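Long-range contacts in homocysteine S-methyltransferase (Escherichia coli, PDB 5DML), which catalyses methyl transfer from S-methylmethionine, or less efficiently S-adenosylmethionine, to homocysteine, producing methionine with zinc as cofactor: residues 15-20 against 289-294; 223-228 against 246-251; 230-235 against 275-280; 43-48 against 89-94. All coordinates share one frame; numbering follows the deposited sequence.

Contact 1 (15-20 against 289-294); sequences DILLLD and ARLIGG
The guanidinium of Arg290 gathers three backbone carbonyls. Its NE-H goes to Asp15 O at 2.8 Å, a nearly straight bond (169° at the hydrogen) whose acceptor lies close to the guanidinium plane, while NH2 of the same group is held by Leu11 O and Gln14 O. A bend at chi3 (72°) turns the arginine's end back to the loop ahead of strand 17-18. With an alanine in place of Arg290, Asp15 O, Leu11 O and Gln14 O would probably be left without the N-H groups of the one guanidinium that draws them together.

From there the two chains run parallel. Leu17 N gives its hydrogen to Arg290 O, Ile292 N returns one to Leu17 O at 3.0 Å, and Leu19 N reaches Ile292 O at 2.6 Å. These are the first and last strands of the (beta/alpha)8 barrel, and since Leu18 also bonds to Gln64, next to strand 65-67, the pairing closes the ring of strands.

Leu17 and Leu291 run alongside each other on one face, with CD1 of Leu17 3.8 Å from CG of Leu291. Leu18 and Ile292 point to the other face, where both meet Leu306 of helix 300-308. Ile16 and Ile292 touch methyl to methyl, CD1 to CD1 at 3.4 Å. Beyond them Gly293 comes so close to Leu19 and Asp20 that a beta carbon would collide with both. Gly294 N then bonds to Asp20 O at 3.1 Å, one residue before Cys295, a predicted zinc ligand.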
loop_
_atom_site.group_PDB
_atom_site.type_symbol
_atom_site.label_atom_id
_atom_site.label_comp_id
_atom_site.label_asym_id
_atom_site.label_seq_id
_atom_site.Cartn_x
_atom_site.Cartn_y
_atom_site.Cartn_z
ATOM N N ASP A 15 8.310 13.548 -12.181
ATOM C CA ASP A 15 7.494 14.171 -11.169
ATOM C C ASP A 15 6.626 13.138 -10.526
ATOM O O ASP A 15 6.355 13.193 -9.381
ATOM C CB ASP A 15 6.569 15.170 -11.819
ATOM C CG ASP A 15 7.239 16.456 -12.154
ATOM O OD1 ASP A 15 8.445 16.564 -11.995
ATOM O OD2 ASP A 15 6.558 17.373 -12.584
ATOM N N ILE A 16 6.212 12.165 -11.306
ATOM C CA ILE A 16 5.315 11.117 -10.886
ATOM C C ILE A 16 5.791 9.688 -11.075
ATOM O O ILE A 16 6.508 9.386 -11.974
ATOM C CB ILE A 16 4.029 11.284 -11.707
ATOM C CG1 ILE A 16 3.372 12.576 -11.355
ATOM C CG2 ILE A 16 3.024 10.179 -11.499
ATOM C CD1 ILE A 16 2.928 12.606 -9.933
ATOM N N LEU A 17 5.342 8.825 -10.191
ATOM C CA LEU A 17 5.591 7.413 -10.274
ATOM C C LEU A 17 4.278 6.706 -10.018
ATOM O O LEU A 17 3.484 7.131 -9.239
ATOM C CB LEU A 17 6.743 6.916 -9.410
ATOM C CG LEU A 17 6.647 6.746 -7.911
ATOM C CD1 LEU A 17 6.087 5.400 -7.535
ATOM C CD2 LEU A 17 8.021 6.930 -7.324
ATOM N N LEU A 18 4.054 5.627 -10.721
ATOM C CA LEU A 18 2.826 4.908 -10.617
ATOM C C LEU A 18 2.828 3.657 -9.805
ATOM O O LEU A 18 3.673 2.850 -9.935
ATOM C CB LEU A 18 2.316 4.576 -12.008
ATOM C CG LEU A 18 2.112 5.710 -12.985
ATOM C CD1 LEU A 18 1.743 5.167 -14.336
ATOM C CD2 LEU A 18 1.070 6.694 -12.511
ATOM N N LEU A 19 1.812 3.509 -8.984
ATOM C CA LEU A 19 1.619 2.311 -8.182
ATOM C C LEU A 19 0.735 1.381 -8.991
ATOM O O LEU A 19 0.450 1.666 -10.141
ATOM C CB LEU A 19 0.988 2.644 -6.827
ATOM C CG LEU A 19 1.625 3.803 -6.066
ATOM C CD1 LEU A 19 1.024 3.941 -4.663
ATOM C CD2 LEU A 19 3.134 3.618 -6.011
ATOM N N ASP A 20 0.299 0.276 -8.407
ATOM C CA ASP A 20 -0.591 -0.620 -9.126
ATOM C C ASP A 20 -2.040 -0.336 -8.739
ATOM O O ASP A 20 -2.438 0.823 -8.590
ATOM C CB ASP A 20 -0.220 -2.085 -8.863
ATOM C CG ASP A 20 -0.040 -2.392 -7.378
ATOM O OD1 ASP A 20 -0.348 -1.523 -6.532
ATOM O OD2 ASP A 20 0.393 -3.517 -7.059
ATOM N N ALA A 289 1.207 15.501 -5.198
ATOM C CA ALA A 289 1.200 14.041 -5.298
ATOM C C ALA A 289 2.298 13.561 -6.230
ATOM O O ALA A 289 2.508 14.147 -7.294
ATOM C CB ALA A 289 -0.132 13.554 -5.771
ATOM N N ARG A 290 3.002 12.502 -5.826
ATOM C CA ARG A 290 4.089 11.960 -6.639
ATOM C C ARG A 290 4.027 10.438 -6.715
ATOM O O ARG A 290 4.739 9.830 -7.510
ATOM C CB ARG A 290 5.461 12.405 -6.097
ATOM C CG ARG A 290 5.660 13.915 -6.099
ATOM C CD ARG A 290 7.117 14.334 -5.983
ATOM N NE ARG A 290 7.908 14.079 -7.181
ATOM C CZ ARG A 290 9.207 14.355 -7.289
ATOM N NH1 ARG A 290 9.868 14.897 -6.272
ATOM N NH2 ARG A 290 9.853 14.088 -8.412
ATOM N N LEU A 291 3.189 9.814 -5.890
ATOM C CA LEU A 291 2.984 8.371 -6.002
ATOM C C LEU A 291 1.498 8.115 -6.250
ATOM O O LEU A 291 0.651 8.424 -5.404
ATOM C CB LEU A 291 3.474 7.617 -4.759
ATOM C CG LEU A 291 4.986 7.486 -4.510
ATOM C CD1 LEU A 291 5.631 8.829 -4.204
ATOM C CD2 LEU A 291 5.279 6.497 -3.370
ATOM N N ILE A 292 1.174 7.591 -7.433
ATOM C CA ILE A 292 -0.229 7.532 -7.831
ATOM C C ILE A 292 -0.636 6.166 -8.371
ATOM O O ILE A 292 0.099 5.525 -9.104
ATOM C CB ILE A 292 -0.535 8.640 -8.853
ATOM C CG1 ILE A 292 -0.203 10.001 -8.235
ATOM C CG2 ILE A 292 -2.005 8.626 -9.257
ATOM C CD1 ILE A 292 0.005 11.084 -9.210
ATOM N N GLY A 293 -1.811 5.718 -7.946
ATOM C CA GLY A 293 -2.350 4.429 -8.334
ATOM C C GLY A 293 -3.822 4.339 -7.963
ATOM O O GLY A 293 -4.512 5.357 -7.909
ATOM N N GLY A 294 -4.290 3.129 -7.668
ATOM C CA GLY A 294 -5.685 2.911 -7.350
ATOM C C GLY A 294 -5.931 1.865 -6.280
ATOM O O GLY A 294 -5.088 1.014 -6.022
#

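Contact 2 (223-228 against 246-251); sequences VALGIN and TVLPLV
Leu225 and Leu250 pair in parallel, where strands 222-228 and 250-253 meet as the two ends of a beta-alpha-beta crossover of the barrel, with helix 235-242 between them in the chain. Three backbone hydrogen bonds join them: Leu225 N to Pro249 O at 3.2 Å, Val251 N to Leu225 O at 2.8 Å, and Ile227 N to Val251 O.

CA-H groups add to two of these acceptors: Leu250 CA lies 3.1 Å from Leu225 O, and Gly226 CA approaches Val251 O equally closely. A beta carbon on Gly226 would run into that same Val251 oxygen, so the chains can come this near because none is there.

Among the apolar contacts, Leu225 and Leu250 run alongside each other on one face of the sheet and both reach Leu242 of the crossover helix. With CG of Leu225 wedged between backbone N and carbonyl carbon (chi1 60°), its CD2 is brought to CD1 of Leu248, whose side chain crosses it at about a right angle. Elsewhere along the pair, Ala224 CB packs against Val251 CG2 at 3.8 Å and against Pro249. Ahead of the strand, Thr246 OG1 accepts from Leu248 N at 2.8 Å, forming an ST turn.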
loop_
_atom_site.group_PDB
_atom_site.type_symbol
_atom_site.label_atom_id
_atom_site.label_comp_id
_atom_site.label_asym_id
_atom_site.label_seq_id
_atom_site.Cartn_x
_atom_site.Cartn_y
_atom_site.Cartn_z
ATOM N N VAL A 223 9.365 7.939 3.997
ATOM C CA VAL A 223 9.839 8.678 2.828
ATOM C C VAL A 223 8.721 9.243 1.935
ATOM O O VAL A 223 9.003 9.906 0.928
ATOM C CB VAL A 223 10.751 7.791 1.976
ATOM C CG1 VAL A 223 11.962 7.348 2.808
ATOM C CG2 VAL A 223 9.973 6.587 1.467
ATOM N N ALA A 224 7.471 8.991 2.313
ATOM C CA ALA A 224 6.312 9.568 1.636
ATOM C C ALA A 224 5.049 9.309 2.455
ATOM O O ALA A 224 5.002 8.386 3.261
ATOM C CB ALA A 224 6.159 8.984 0.195
ATOM N N LEU A 225 4.017 10.121 2.256
ATOM C CA LEU A 225 2.730 9.836 2.884
ATOM C C LEU A 225 1.570 10.378 2.057
ATOM O O LEU A 225 1.769 11.166 1.139
ATOM C CB LEU A 225 2.685 10.408 4.302
ATOM C CG LEU A 225 2.876 11.911 4.474
ATOM C CD1 LEU A 225 1.533 12.627 4.368
ATOM C CD2 LEU A 225 3.578 12.241 5.800
ATOM N N GLY A 226 0.354 9.961 2.400
ATOM C CA GLY A 226 -0.823 10.432 1.701
ATOM C C GLY A 226 -2.065 9.651 2.046
ATOM O O GLY A 226 -2.264 9.307 3.204
ATOM N N ILE A 227 -2.902 9.368 1.045
ATOM C CA ILE A 227 -4.200 8.744 1.276
ATOM C C ILE A 227 -4.523 7.616 0.295
ATOM O O ILE A 227 -4.039 7.604 -0.834
ATOM C CB ILE A 227 -5.321 9.791 1.212
ATOM C CG1 ILE A 227 -5.244 10.553 -0.103
ATOM C CG2 ILE A 227 -5.192 10.783 2.384
ATOM C CD1 ILE A 227 -6.284 11.638 -0.232
ATOM N N ASN A 228 -5.339 6.663 0.736
ATOM C CA ASN A 228 -5.711 5.523 -0.100
ATOM C C ASN A 228 -7.005 4.858 0.373
ATOM O O ASN A 228 -7.406 5.013 1.518
ATOM C CB ASN A 228 -4.569 4.504 -0.156
ATOM C CG ASN A 228 -4.417 3.713 1.133
ATOM O OD1 ASN A 228 -4.010 4.250 2.163
ATOM N ND2 ASN A 228 -4.723 2.419 1.074
ATOM N N THR A 246 3.409 19.386 4.536
ATOM C CA THR A 246 4.644 18.669 4.236
ATOM C C THR A 246 4.997 18.759 2.760
ATOM O O THR A 246 4.102 18.861 1.920
ATOM C CB THR A 246 4.536 17.185 4.625
ATOM O OG1 THR A 246 5.741 16.512 4.259
ATOM C CG2 THR A 246 3.403 16.538 3.898
ATOM N N VAL A 247 6.295 18.733 2.448
ATOM C CA VAL A 247 6.745 18.573 1.065
ATOM C C VAL A 247 7.372 17.203 0.870
ATOM O O VAL A 247 8.162 17.004 -0.055
ATOM C CB VAL A 247 7.767 19.653 0.613
ATOM C CG1 VAL A 247 7.098 21.008 0.481
ATOM C CG2 VAL A 247 8.978 19.711 1.539
ATOM N N LEU A 248 7.040 16.264 1.751
ATOM C CA LEU A 248 7.316 14.868 1.459
ATOM C C LEU A 248 6.533 14.535 0.185
ATOM O O LEU A 248 5.494 15.148 -0.084
ATOM C CB LEU A 248 6.911 13.951 2.620
ATOM C CG LEU A 248 7.903 13.708 3.779
ATOM C CD1 LEU A 248 7.340 12.699 4.763
ATOM C CD2 LEU A 248 9.286 13.247 3.291
ATOM N N PRO A 249 7.041 13.591 -0.623
ATOM C CA PRO A 249 6.241 13.138 -1.761
ATOM C C PRO A 249 4.868 12.679 -1.272
ATOM O O PRO A 249 4.796 12.001 -0.254
ATOM C CB PRO A 249 7.062 11.978 -2.320
ATOM C CG PRO A 249 8.458 12.282 -1.911
ATOM C CD PRO A 249 8.361 12.941 -0.574
ATOM N N LEU A 250 3.793 13.078 -1.948
ATOM C CA LEU A 250 2.476 12.678 -1.489
ATOM C C LEU A 250 2.000 11.455 -2.255
ATOM O O LEU A 250 2.312 11.266 -3.433
ATOM C CB LEU A 250 1.467 13.829 -1.613
ATOM C CG LEU A 250 1.629 15.060 -0.699
ATOM C CD1 LEU A 250 0.435 16.004 -0.815
ATOM C CD2 LEU A 250 1.896 14.694 0.778
ATOM N N VAL A 251 1.235 10.626 -1.559
ATOM C CA VAL A 251 0.767 9.359 -2.081
ATOM C C VAL A 251 -0.747 9.412 -2.213
ATOM O O VAL A 251 -1.433 9.815 -1.277
ATOM C CB VAL A 251 1.188 8.197 -1.148
ATOM C CG1 VAL A 251 0.640 6.884 -1.628
ATOM C CG2 VAL A 251 2.687 8.123 -1.072
#

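Contact 3 (230-235 against 275-280); sequences IALENT and AQLADY
Leu232 sets one methyl squarely over a face of the Tyr280 ring: CD1 stands 3.6 Å from the ring centroid and 14° off the normal, a clear CH-pi contact. Its CG sits over the rim of the same face, 3.5 Å from Tyr280 CE1. The other methyl, CD2, passes the ring to touch the backbone of Leu277, 3.8 Å from Leu277 CA. With CG anti to the backbone N (chi1 180°), the leucine extends across to the tyrosine, which reaches back from the facing loop.

The next shell fixes both partners. Leu232 O accepts two hydrogens from Thr235, one from OG1 at 2.8 Å and one from the backbone N at 3.3 Å, which ties down the short 3-10 turn carrying the leucine. Thr235 OG1 is bonded in turn to Trp284 NE1, and the Trp284 side chain also packs on Leu232 and Leu277. On the tyrosine's side, Tyr280 N bonds to Leu277 O, and Asp279 forms a salt bridge with Arg309.

Both segments are loops that lead from barrel strands to helices. They lie at the C-terminal end of the strands, where TIM barrels carry their active sites, and Leu277 comes within about 7 Å, side chain to side chain, of the predicted zinc ligand Cys295.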
loop_
_atom_site.group_PDB
_atom_site.type_symbol
_atom_site.label_atom_id
_atom_site.label_comp_id
_atom_site.label_asym_id
_atom_site.label_seq_id
_atom_site.Cartn_x
_atom_site.Cartn_y
_atom_site.Cartn_z
ATOM N N ILE A 230 -9.734 5.884 -0.368
ATOM C CA ILE A 230 -10.615 7.020 -0.169
ATOM C C ILE A 230 -11.485 7.115 -1.422
ATOM O O ILE A 230 -11.061 6.693 -2.500
ATOM C CB ILE A 230 -9.782 8.311 0.065
ATOM C CG1 ILE A 230 -10.718 9.461 0.418
ATOM C CG2 ILE A 230 -9.018 8.722 -1.147
ATOM C CD1 ILE A 230 -10.075 10.814 0.265
ATOM N N ALA A 231 -12.702 7.629 -1.296
ATOM C CA ALA A 231 -13.506 7.870 -2.484
ATOM C C ALA A 231 -12.783 8.891 -3.358
ATOM O O ALA A 231 -12.158 9.823 -2.853
ATOM C CB ALA A 231 -14.914 8.352 -2.118
ATOM N N LEU A 232 -12.848 8.682 -4.666
ATOM C CA LEU A 232 -12.226 9.562 -5.647
ATOM C C LEU A 232 -12.576 11.037 -5.429
ATOM O O LEU A 232 -11.722 11.917 -5.519
ATOM C CB LEU A 232 -12.658 9.128 -7.046
ATOM C CG LEU A 232 -12.129 9.906 -8.245
ATOM C CD1 LEU A 232 -10.608 10.009 -8.188
ATOM C CD2 LEU A 232 -12.603 9.249 -9.550
ATOM N N GLU A 233 -13.847 11.286 -5.133
ATOM C CA GLU A 233 -14.383 12.627 -4.895
ATOM C C GLU A 233 -13.805 13.310 -3.650
ATOM O O GLU A 233 -14.010 14.509 -3.435
ATOM C CB GLU A 233 -15.911 12.543 -4.753
ATOM N N ASN A 234 -13.114 12.549 -2.811
ATOM C CA ASN A 234 -12.599 13.103 -1.565
ATOM C C ASN A 234 -11.088 13.296 -1.579
ATOM O O ASN A 234 -10.507 13.695 -0.578
ATOM C CB ASN A 234 -12.995 12.203 -0.391
ATOM C CG ASN A 234 -14.484 12.242 -0.103
ATOM O OD1 ASN A 234 -15.153 13.234 -0.384
ATOM N ND2 ASN A 234 -15.011 11.161 0.461
ATOM N N THR A 235 -10.452 13.025 -2.714
ATOM C CA THR A 235 -8.995 12.979 -2.754
ATOM C C THR A 235 -8.307 14.327 -2.834
ATOM O O THR A 235 -7.306 14.557 -2.151
ATOM C CB THR A 235 -8.511 12.134 -3.933
ATOM O OG1 THR A 235 -9.048 12.656 -5.163
ATOM C CG2 THR A 235 -8.973 10.722 -3.745
ATOM N N ALA A 275 -10.160 5.104 -16.422
ATOM C CA ALA A 275 -10.090 6.213 -17.363
ATOM C C ALA A 275 -10.753 7.466 -16.782
ATOM O O ALA A 275 -10.828 8.497 -17.451
ATOM C CB ALA A 275 -10.739 5.822 -18.691
ATOM N N GLN A 276 -11.228 7.367 -15.538
ATOM C CA GLN A 276 -11.829 8.532 -14.877
ATOM C C GLN A 276 -11.100 8.897 -13.568
ATOM O O GLN A 276 -10.825 10.074 -13.306
ATOM C CB GLN A 276 -13.308 8.279 -14.601
ATOM C CG GLN A 276 -13.951 9.248 -13.614
ATOM C CD GLN A 276 -13.765 10.714 -13.992
ATOM O OE1 GLN A 276 -13.314 11.042 -15.088
ATOM N NE2 GLN A 276 -14.129 11.606 -13.076
ATOM N N LEU A 277 -10.685 7.912 -12.775
ATOM C CA LEU A 277 -9.705 8.148 -11.720
ATOM C C LEU A 277 -8.491 8.819 -12.347
ATOM O O LEU A 277 -7.880 9.712 -11.754
ATOM C CB LEU A 277 -9.308 6.828 -11.034
ATOM C CG LEU A 277 -8.174 6.727 -9.990
ATOM C CD1 LEU A 277 -8.385 5.511 -9.094
ATOM C CD2 LEU A 277 -6.774 6.663 -10.610
ATOM N N ALA A 278 -8.174 8.386 -13.566
ATOM C CA ALA A 278 -7.003 8.842 -14.294
ATOM C C ALA A 278 -7.064 10.318 -14.627
ATOM O O ALA A 278 -6.041 10.953 -14.822
ATOM C CB ALA A 278 -6.847 8.040 -15.551
ATOM N N ASP A 279 -8.271 10.859 -14.708
ATOM C CA ASP A 279 -8.440 12.273 -15.019
ATOM C C ASP A 279 -7.955 13.214 -13.908
ATOM O O ASP A 279 -7.678 14.383 -14.159
ATOM C CB ASP A 279 -9.912 12.563 -15.333
ATOM C CG ASP A 279 -10.344 11.996 -16.682
ATOM O OD1 ASP A 279 -9.557 12.107 -17.649
ATOM O OD2 ASP A 279 -11.461 11.426 -16.769
ATOM N N TYR A 280 -7.839 12.721 -12.683
ATOM C CA TYR A 280 -7.464 13.612 -11.597
ATOM C C TYR A 280 -5.969 13.885 -11.588
ATOM O O TYR A 280 -5.504 14.776 -10.888
ATOM C CB TYR A 280 -7.892 13.039 -10.256
ATOM C CG TYR A 280 -9.369 13.156 -9.998
ATOM C CD1 TYR A 280 -10.282 12.453 -10.764
ATOM C CD2 TYR A 280 -9.850 13.963 -8.983
ATOM C CE1 TYR A 280 -11.631 12.555 -10.528
ATOM C CE2 TYR A 280 -11.199 14.064 -8.738
ATOM C CZ TYR A 280 -12.083 13.360 -9.513
ATOM O OH TYR A 280 -13.430 13.461 -9.266
#

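Contact 4 (43-48 against 89-94); sequences VLVENP and KALIGK
Helices 39-46 and 85-109 meet with the CA atoms of Leu44 and Leu91 6.7 Å apart, and the first helix ends within the contact, Asn47 being the first residue to leave helical geometry. Leu44 points into the second helix, its CD1 resting 3.8 Å from Leu91 O and slightly farther from Leu91 CB. Beyond this pair it also packs on Ser95 and Leu98 of the long helix and on Ile51 of helix 48-61. Val45 and Leu91 cross obliquely nearer the surface, meeting by CG2 and CD2 at 4.0 Å.

Lys94 sends its chain across to the end of helix 39-46. It starts out opposite the backbone nitrogen (chi1 -177°), and its CD comes to 3.8 Å from Leu44 O while CE lies 4.0 Å from Pro48 CB. Pro48 lies four residues after Leu44 and has no N-H to offer that carbonyl. A serine at Lys94 would probably leave Pro48 and the Leu44 carbonyl without the methylenes now packed against them.

No hydrogen bond joins the two segments. Between them the contact is aliphatic packing, and NZ, 4.1 Å from Leu44 O, may add a weak electrostatic attraction to the C-terminal end of helix 39-46.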
loop_
_atom_site.group_PDB
_atom_site.type_symbol
_atom_site.label_atom_id
_atom_site.label_comp_id
_atom_site.label_asym_id
_atom_site.label_seq_id
_atom_site.Cartn_x
_atom_site.Cartn_y
_atom_site.Cartn_z
ATOM N N VAL A 43 -4.854 -18.413 -1.914
ATOM C CA VAL A 43 -4.245 -18.181 -3.220
ATOM C C VAL A 43 -2.726 -18.350 -3.189
ATOM O O VAL A 43 -2.166 -19.045 -4.038
ATOM C CB VAL A 43 -4.581 -16.787 -3.771
ATOM C CG1 VAL A 43 -3.909 -16.587 -5.101
ATOM C CG2 VAL A 43 -6.083 -16.614 -3.926
ATOM N N LEU A 44 -2.070 -17.732 -2.208
ATOM C CA LEU A 44 -0.611 -17.827 -2.079
ATOM C C LEU A 44 -0.154 -19.283 -2.023
ATOM O O LEU A 44 0.940 -19.612 -2.459
ATOM C CB LEU A 44 -0.125 -17.082 -0.830
ATOM C CG LEU A 44 -0.153 -15.551 -0.823
ATOM C CD1 LEU A 44 0.006 -15.030 0.596
ATOM C CD2 LEU A 44 0.935 -14.989 -1.713
ATOM N N VAL A 45 -1.005 -20.152 -1.486
ATOM C CA VAL A 45 -0.711 -21.577 -1.406
ATOM C C VAL A 45 -1.178 -22.305 -2.654
ATOM O O VAL A 45 -0.421 -23.043 -3.288
ATOM C CB VAL A 45 -1.386 -22.229 -0.188
ATOM C CG1 VAL A 45 -1.260 -23.748 -0.261
ATOM C CG2 VAL A 45 -0.797 -21.685 1.099
ATOM N N GLU A 46 -2.442 -22.089 -3.003
ATOM C CA GLU A 46 -3.011 -22.859 -4.094
ATOM C C GLU A 46 -2.669 -22.263 -5.458
ATOM O O GLU A 46 -2.217 -22.977 -6.361
ATOM C CB GLU A 46 -4.526 -22.956 -3.910
ATOM C CG GLU A 46 -4.943 -23.459 -2.522
ATOM C CD GLU A 46 -6.427 -23.255 -2.241
ATOM O OE1 GLU A 46 -6.965 -22.192 -2.619
ATOM O OE2 GLU A 46 -7.060 -24.157 -1.647
ATOM N N ASN A 47 -2.760 -20.945 -5.616
ATOM C CA ASN A 47 -2.513 -20.316 -6.918
ATOM C C ASN A 47 -1.535 -19.148 -6.889
ATOM O O ASN A 47 -1.891 -18.038 -7.297
ATOM C CB ASN A 47 -3.837 -19.843 -7.512
ATOM C CG ASN A 47 -4.760 -20.987 -7.834
ATOM O OD1 ASN A 47 -5.856 -21.101 -7.284
ATOM N ND2 ASN A 47 -4.320 -21.846 -8.743
ATOM N N PRO A 48 -0.298 -19.394 -6.413
ATOM C CA PRO A 48 0.694 -18.322 -6.318
ATOM C C PRO A 48 0.943 -17.669 -7.660
ATOM O O PRO A 48 1.149 -16.455 -7.721
ATOM C CB PRO A 48 1.951 -19.044 -5.823
ATOM C CG PRO A 48 1.739 -20.475 -6.170
ATOM C CD PRO A 48 0.270 -20.692 -6.012
ATOM N N LYS A 89 4.738 -16.162 8.281
ATOM C CA LYS A 89 5.819 -15.349 7.723
ATOM C C LYS A 89 6.323 -15.876 6.384
ATOM O O LYS A 89 6.728 -15.101 5.523
ATOM C CB LYS A 89 6.999 -15.246 8.713
ATOM C CG LYS A 89 6.667 -14.543 10.019
ATOM C CD LYS A 89 7.876 -14.538 10.947
ATOM C CE LYS A 89 8.672 -13.258 10.786
ATOM N NZ LYS A 89 9.977 -13.293 11.498
ATOM N N ALA A 90 6.314 -17.191 6.216
ATOM C CA ALA A 90 6.698 -17.796 4.944
ATOM C C ALA A 90 5.734 -17.369 3.815
ATOM O O ALA A 90 6.155 -17.135 2.682
ATOM C CB ALA A 90 6.732 -19.301 5.071
ATOM N N LEU A 91 4.447 -17.264 4.144
ATOM C CA LEU A 91 3.444 -16.777 3.208
ATOM C C LEU A 91 3.633 -15.301 2.899
ATOM O O LEU A 91 3.607 -14.887 1.740
ATOM C CB LEU A 91 2.038 -17.007 3.754
ATOM C CG LEU A 91 1.590 -18.459 3.785
ATOM C CD1 LEU A 91 0.086 -18.536 3.985
ATOM C CD2 LEU A 91 1.998 -19.155 2.493
ATOM N N ILE A 92 3.809 -14.511 3.951
ATOM C CA ILE A 92 4.029 -13.078 3.814
ATOM C C ILE A 92 5.221 -12.833 2.902
ATOM O O ILE A 92 5.175 -11.980 2.017
ATOM C CB ILE A 92 4.266 -12.416 5.189
ATOM C CG1 ILE A 92 3.006 -12.521 6.048
ATOM C CG2 ILE A 92 4.676 -10.959 5.035
ATOM C CD1 ILE A 92 3.277 -12.290 7.527
ATOM N N GLY A 93 6.273 -13.613 3.107
ATOM C CA GLY A 93 7.465 -13.506 2.295
ATOM C C GLY A 93 7.248 -13.948 0.857
ATOM O O GLY A 93 7.843 -13.387 -0.056
ATOM N N LYS A 94 6.397 -14.950 0.657
ATOM C CA LYS A 94 6.038 -15.444 -0.670
ATOM C C LYS A 94 5.434 -14.334 -1.511
ATOM O O LYS A 94 5.588 -14.321 -2.724
ATOM C CB LYS A 94 5.061 -16.617 -0.580
ATOM C CG LYS A 94 4.707 -17.223 -1.930
ATOM C CD LYS A 94 4.561 -18.738 -1.829
ATOM C CE LYS A 94 4.908 -19.432 -3.136
ATOM N NZ LYS A 94 4.769 -20.911 -3.043
#

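In the fold
From the N terminus, residues 15-20 open the longest loop, which contact 1 closes only at 289-294; the other three contacts all form within it. Contact 4 comes first, joining helices 39-46 and 85-109, and is complete long before 223-228 begins. Contacts 2 and 3 then cross, their segments alternating as 223-228, 230-235, 246-251 and 275-280. Contacts 1 and 2 share the barrel sheet, where strands 289-292 and 250-253 are neighbours. Contact 3 joins loops beyond the strands and touches both: Leu277 packs on Gly293 and Gly294, Thr235 on Ile227. Contact 4 lies across the molecule, its centre about 26 Å from that of contact 1.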